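Local coordinates for protein malyl-CoA lyase/beta-methylmalyl-CoA lyase (Methylobacterium extorquens, PDB 5UGR) that is a magnesium-binding lyase of the HpcH/HpaI aldolase/citrate lyase family, built on a TIM barrel, at residues Ala9-Pro21 with Glu251-Asn265. Numbering follows the deposited sequence. Where two conformers were deposited one is given.
Sequences ATPRLHRSELAVP and EGKWAIHPSQIDLAN
The Glu17 side chain runs alongside that of Trp254, on one face of the paired strands 16-21 and 252-255. The chain of Glu17 is extended, with CG anti to the backbone N (chi1 176°). Glu17 CB sits 3.9 Å from Trp254 CD1. Next, CG rests over the face of the five-membered ring of Trp254, a CH-pi contact. Glu17 CD then comes within 3.4 Å of Trp254 NE1. Glu17 OE1 is also 3.4 Å from Trp254 NE1, at an angle too poor for a hydrogen bond. Glu17 OE2 accepts a 2.8 Å hydrogen bond from His14 NE2, which ties down the carboxylate. OE2 lies nearly in the imidazole plane, but NE2 comes from above the carboxylate plane. The indole N-H of Trp254 is hydrogen-bonded to Ser162 OG. The Trp254 side chain is about 6 Å from the bound magnesium ion.

The two strands are the first and last of a TIM barrel, and their parallel pairing closes it. The backbone ladder runs from Lys253 N to Arg15 O, Glu17 N to Lys253 O, Ala255 N to Glu17 O and Ala19 N to Ala255 O.

The opposite face of the strand pair meets helix 259-268. Ser16 OG donates to Asn265 OD1 over 2.6 Å, from 27° off the carbonyl plane, and is also hydrogen-bonded to the backbone N of Asp37. The same amide stacks on the Arg15 guanidinium, with planes 12° apart and OD1 over one face. The Arg15 chain bends at chi3, and Asp37 takes its NE in a salt bridge. Farther along, Leu18 CD1 packs 4.1 Å from Ile261 CD1. Beyond the ladder, a water bridges Ala19 O and Ile256 O.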
loop_
_atom_site.group_PDB
_atom_site.type_symbol
_atom_site.label_atom_id
_atom_site.label_comp_id
_atom_site.label_asym_id
_atom_site.label_seq_id
_atom_site.Cartn_x
_atom_site.Cartn_y
_atom_site.Cartn_z
ATOM N N ALA A 9 -19.115 3.343 15.582
ATOM C CA ALA A 9 -18.606 3.805 16.865
ATOM C C ALA A 9 -19.701 3.888 17.907
ATOM O O ALA A 9 -20.881 4.043 17.617
ATOM C CB ALA A 9 -17.918 5.156 16.710
ATOM N N THR A 10 -19.261 3.945 19.148
ATOM C CA THR A 10 -20.125 4.204 20.286
ATOM C C THR A 10 -21.100 5.316 19.988
ATOM O O THR A 10 -20.628 6.416 19.652
ATOM C CB THR A 10 -19.193 4.677 21.463
ATOM O OG1 THR A 10 -18.244 3.616 21.772
ATOM C CG2 THR A 10 -19.994 4.912 22.665
ATOM N N PRO A 11 -22.433 5.100 20.116
ATOM C CA PRO A 11 -23.414 6.073 19.574
ATOM C C PRO A 11 -23.863 7.230 20.515
ATOM O O PRO A 11 -24.978 7.186 21.038
ATOM C CB PRO A 11 -24.609 5.182 19.198
ATOM C CG PRO A 11 -24.553 4.046 20.173
ATOM C CD PRO A 11 -23.092 3.859 20.557
ATOM N N ARG A 12 -23.085 8.286 20.611
ATOM C CA ARG A 12 -23.363 9.427 21.514
ATOM C C ARG A 12 -24.117 10.497 20.781
ATOM O O ARG A 12 -23.933 10.700 19.568
ATOM C CB ARG A 12 -22.078 10.040 22.030
ATOM C CG ARG A 12 -21.088 9.051 22.642
ATOM C CD ARG A 12 -19.886 9.726 23.271
ATOM N NE ARG A 12 -18.803 8.791 23.541
ATOM C CZ ARG A 12 -18.366 8.417 24.740
ATOM N NH1 ARG A 12 -19.000 8.746 25.889
ATOM N NH2 ARG A 12 -17.311 7.660 24.788
ATOM N N LEU A 13 -24.900 11.264 21.562
ATOM C CA LEU A 13 -25.563 12.468 21.087
ATOM C C LEU A 13 -24.531 13.588 21.036
ATOM O O LEU A 13 -23.786 13.802 21.972
ATOM C CB LEU A 13 -26.719 12.838 22.022
ATOM C CG LEU A 13 -27.497 14.061 21.625
ATOM C CD1 LEU A 13 -28.303 13.854 20.375
ATOM C CD2 LEU A 13 -28.480 14.408 22.738
ATOM N N HIS A 14 -24.409 14.231 19.889
ATOM C CA HIS A 14 -23.301 15.134 19.609
ATOM C C HIS A 14 -23.743 16.305 18.714
ATOM O O HIS A 14 -23.113 16.620 17.705
ATOM C CB HIS A 14 -22.204 14.292 18.954
ATOM C CG HIS A 14 -20.864 14.907 18.937
ATOM N ND1 HIS A 14 -19.714 14.144 18.846
ATOM C CD2 HIS A 14 -20.461 16.189 18.993
ATOM C CE1 HIS A 14 -18.668 14.939 18.878
ATOM N NE2 HIS A 14 -19.098 16.181 18.941
ATOM N N ARG A 15 -24.839 16.954 19.069
ATOM C CA ARG A 15 -25.335 18.096 18.291
ATOM C C ARG A 15 -24.496 19.367 18.444
ATOM O O ARG A 15 -24.324 20.153 17.503
ATOM C CB ARG A 15 -26.788 18.395 18.671
ATOM C CG ARG A 15 -27.766 17.266 18.466
ATOM C CD ARG A 15 -29.059 17.510 19.180
ATOM N NE ARG A 15 -28.870 17.693 20.601
ATOM C CZ ARG A 15 -29.777 18.221 21.419
ATOM N NH1 ARG A 15 -30.975 18.610 20.984
ATOM N NH2 ARG A 15 -29.504 18.351 22.695
ATOM N N SER A 16 -24.049 19.587 19.676
ATOM C CA SER A 16 -23.337 20.772 20.095
ATOM C C SER A 16 -22.085 20.376 20.825
ATOM O O SER A 16 -22.101 19.470 21.684
ATOM C CB SER A 16 -24.238 21.642 20.996
ATOM O OG SER A 16 -24.783 20.911 22.077
ATOM N N GLU A 17 -20.978 21.044 20.461
ATOM C CA GLU A 17 -19.666 20.754 21.081
ATOM C C GLU A 17 -19.086 22.066 21.536
ATOM O O GLU A 17 -18.644 22.889 20.709
ATOM C CB GLU A 17 -18.788 20.041 20.059
ATOM C CG GLU A 17 -17.365 19.762 20.511
ATOM C CD GLU A 17 -16.577 18.846 19.568
ATOM O OE1 GLU A 17 -15.320 18.714 19.731
ATOM O OE2 GLU A 17 -17.226 18.238 18.673
ATOM N N LEU A 18 -19.089 22.276 22.868
ATOM C CA LEU A 18 -18.663 23.561 23.434
ATOM C C LEU A 18 -17.197 23.501 23.819
ATOM O O LEU A 18 -16.782 22.603 24.558
ATOM C CB LEU A 18 -19.502 23.869 24.673
ATOM C CG LEU A 18 -19.154 25.116 25.458
ATOM C CD1 LEU A 18 -19.533 26.342 24.654
ATOM C CD2 LEU A 18 -19.874 25.134 26.789
ATOM N N ALA A 19 -16.439 24.488 23.340
ATOM C CA ALA A 19 -15.048 24.681 23.652
ATOM C C ALA A 19 -14.893 25.576 24.862
ATOM O O ALA A 19 -15.414 26.687 24.864
ATOM C CB ALA A 19 -14.364 25.335 22.485
ATOM N N VAL A 20 -14.144 25.117 25.859
ATOM C CA VAL A 20 -13.960 25.910 27.091
ATOM C C VAL A 20 -12.468 25.947 27.457
ATOM O O VAL A 20 -11.898 24.908 27.735
ATOM C CB VAL A 20 -14.760 25.346 28.262
ATOM C CG1 VAL A 20 -14.672 26.319 29.459
ATOM C CG2 VAL A 20 -16.202 25.046 27.914
ATOM N N PRO A 21 -11.852 27.136 27.517
ATOM C CA PRO A 21 -10.453 27.177 27.873
ATOM C C PRO A 21 -10.151 26.746 29.301
ATOM O O PRO A 21 -10.783 27.232 30.244
ATOM C CB PRO A 21 -10.025 28.611 27.625
ATOM C CG PRO A 21 -11.101 29.236 26.833
ATOM C CD PRO A 21 -12.369 28.463 27.141
ATOM N N GLU A 251 -23.441 15.670 11.886
ATOM C CA GLU A 251 -24.221 15.344 13.070
ATOM C C GLU A 251 -24.205 16.393 14.141
ATOM O O GLU A 251 -25.032 16.319 15.058
ATOM C CB GLU A 251 -23.568 14.027 13.623
ATOM C CG GLU A 251 -24.227 13.391 14.709
ATOM C CD GLU A 251 -23.782 11.956 14.827
ATOM O OE1 GLU A 251 -23.957 11.523 15.964
ATOM O OE2 GLU A 251 -23.394 11.361 13.759
ATOM N N GLY A 252 -23.261 17.350 14.065
ATOM C CA GLY A 252 -23.187 18.424 15.058
ATOM C C GLY A 252 -22.198 19.475 14.681
ATOM O O GLY A 252 -21.544 19.382 13.621
ATOM N N LYS A 253 -22.105 20.512 15.525
ATOM C CA LYS A 253 -21.233 21.652 15.259
ATOM C C LYS A 253 -20.734 22.237 16.568
ATOM O O LYS A 253 -21.407 22.176 17.639
ATOM C CB LYS A 253 -21.953 22.744 14.456
ATOM C CG LYS A 253 -21.101 23.908 13.957
ATOM C CD LYS A 253 -21.822 24.799 12.974
ATOM C CE LYS A 253 -21.026 26.020 12.571
ATOM N NZ LYS A 253 -19.703 25.634 12.017
ATOM N N TRP A 254 -19.520 22.818 16.473
ATOM C CA TRP A 254 -18.972 23.489 17.624
ATOM C C TRP A 254 -19.769 24.745 18.002
ATOM O O TRP A 254 -20.283 25.456 17.158
ATOM C CB TRP A 254 -17.521 23.909 17.411
ATOM C CG TRP A 254 -16.548 22.773 17.329
ATOM C CD1 TRP A 254 -16.781 21.455 16.991
ATOM C CD2 TRP A 254 -15.146 22.900 17.499
ATOM N NE1 TRP A 254 -15.598 20.760 16.987
ATOM C CE2 TRP A 254 -14.568 21.623 17.285
ATOM C CE3 TRP A 254 -14.325 23.967 17.810
ATOM C CZ2 TRP A 254 -13.204 21.416 17.378
ATOM C CZ3 TRP A 254 -12.984 23.777 17.907
ATOM C CH2 TRP A 254 -12.412 22.512 17.678
ATOM N N ALA A 255 -19.740 25.007 19.309
ATOM C CA ALA A 255 -20.121 26.274 19.897
ATOM C C ALA A 255 -18.878 26.848 20.587
ATOM O O ALA A 255 -18.268 26.202 21.449
ATOM C CB ALA A 255 -21.279 26.103 20.878
ATOM N N ILE A 256 -18.522 28.048 20.203
ATOM C CA ILE A 256 -17.401 28.750 20.845
ATOM C C ILE A 256 -17.884 30.016 21.547
ATOM O O ILE A 256 -17.070 30.792 22.066
ATOM C CB ILE A 256 -16.206 29.018 19.891
ATOM C CG1 ILE A 256 -16.592 29.869 18.704
ATOM C CG2 ILE A 256 -15.552 27.716 19.409
ATOM C CD1 ILE A 256 -15.360 30.436 17.987
ATOM N N HIS A 257 -19.189 30.212 21.574
ATOM C CA HIS A 257 -19.868 31.272 22.352
ATOM C C HIS A 257 -21.165 30.673 22.818
ATOM O O HIS A 257 -21.795 29.883 22.087
ATOM C CB HIS A 257 -20.150 32.439 21.443
ATOM C CG HIS A 257 -20.744 33.618 22.133
ATOM N ND1 HIS A 257 -22.110 33.799 22.290
ATOM C CD2 HIS A 257 -20.155 34.694 22.694
ATOM C CE1 HIS A 257 -22.326 34.931 22.932
ATOM N NE2 HIS A 257 -21.157 35.498 23.191
ATOM N N PRO A 258 -21.594 30.976 24.067
ATOM C CA PRO A 258 -22.769 30.283 24.582
ATOM C C PRO A 258 -24.042 30.362 23.739
ATOM O O PRO A 258 -24.857 29.429 23.732
ATOM C CB PRO A 258 -22.971 30.929 25.973
ATOM C CG PRO A 258 -21.636 31.450 26.348
ATOM C CD PRO A 258 -20.992 31.880 25.073
ATOM N N SER A 259 -24.221 31.463 23.027
ATOM C CA SER A 259 -25.362 31.642 22.112
ATOM C C SER A 259 -25.468 30.583 21.019
ATOM O O SER A 259 -26.538 30.308 20.519
ATOM C CB SER A 259 -25.300 32.994 21.438
ATOM O OG SER A 259 -24.194 33.108 20.513
ATOM N N GLN A 260 -24.354 29.971 20.700
ATOM C CA GLN A 260 -24.341 28.994 19.628
ATOM C C GLN A 260 -24.855 27.609 20.028
ATOM O O GLN A 260 -25.234 26.816 19.173
ATOM C CB GLN A 260 -22.970 28.903 19.009
ATOM C CG GLN A 260 -22.548 30.161 18.310
ATOM C CD GLN A 260 -21.126 30.154 17.848
ATOM O OE1 GLN A 260 -20.286 29.365 18.321
ATOM N NE2 GLN A 260 -20.805 31.071 16.953
ATOM N N ILE A 261 -24.928 27.349 21.324
ATOM C CA ILE A 261 -25.379 26.051 21.817
ATOM C C ILE A 261 -26.796 25.724 21.403
ATOM O O ILE A 261 -27.035 24.638 20.854
ATOM C CB ILE A 261 -25.240 25.955 23.347
ATOM C CG1 ILE A 261 -23.763 26.065 23.781
ATOM C CG2 ILE A 261 -25.810 24.654 23.876
ATOM C CD1 ILE A 261 -23.569 26.272 25.273
ATOM N N ASP A 262 -27.738 26.655 21.623
ATOM C CA ASP A 262 -29.139 26.388 21.288
ATOM C C ASP A 262 -29.290 26.283 19.765
ATOM O O ASP A 262 -30.118 25.505 19.262
ATOM C CB ASP A 262 -30.051 27.493 21.831
ATOM C CG ASP A 262 -30.284 27.386 23.336
ATOM O OD1 ASP A 262 -29.904 26.389 23.979
ATOM O OD2 ASP A 262 -30.822 28.359 23.886
ATOM N N LEU A 263 -28.495 27.062 19.034
ATOM C CA LEU A 263 -28.596 27.073 17.565
ATOM C C LEU A 263 -28.184 25.694 17.011
ATOM O O LEU A 263 -28.897 25.124 16.187
ATOM C CB LEU A 263 -27.793 28.192 16.904
ATOM C CG LEU A 263 -28.083 29.618 17.315
ATOM C CD1 LEU A 263 -27.127 30.564 16.659
ATOM C CD2 LEU A 263 -29.502 29.960 16.964
ATOM N N ALA A 264 -27.078 25.137 17.528
ATOM C CA ALA A 264 -26.609 23.800 17.102
ATOM C C ALA A 264 -27.586 22.743 17.547
ATOM O O ALA A 264 -27.940 21.829 16.760
ATOM C CB ALA A 264 -25.219 23.509 17.636
ATOM N N ASN A 265 -28.042 22.837 18.808
ATOM C CA ASN A 265 -28.990 21.831 19.240
ATOM C C ASN A 265 -30.233 21.759 18.393
ATOM O O ASN A 265 -30.766 20.658 18.127
ATOM C CB ASN A 265 -29.342 22.025 20.696
ATOM C CG ASN A 265 -28.204 21.571 21.648
ATOM O OD1 ASN A 265 -27.291 20.851 21.270
ATOM N ND2 ASN A 265 -28.265 22.018 22.892
HETATM O O HOH W 1 -25.758 12.677 17.645
HETATM O O HOH W 2 -14.762 29.043 23.637
#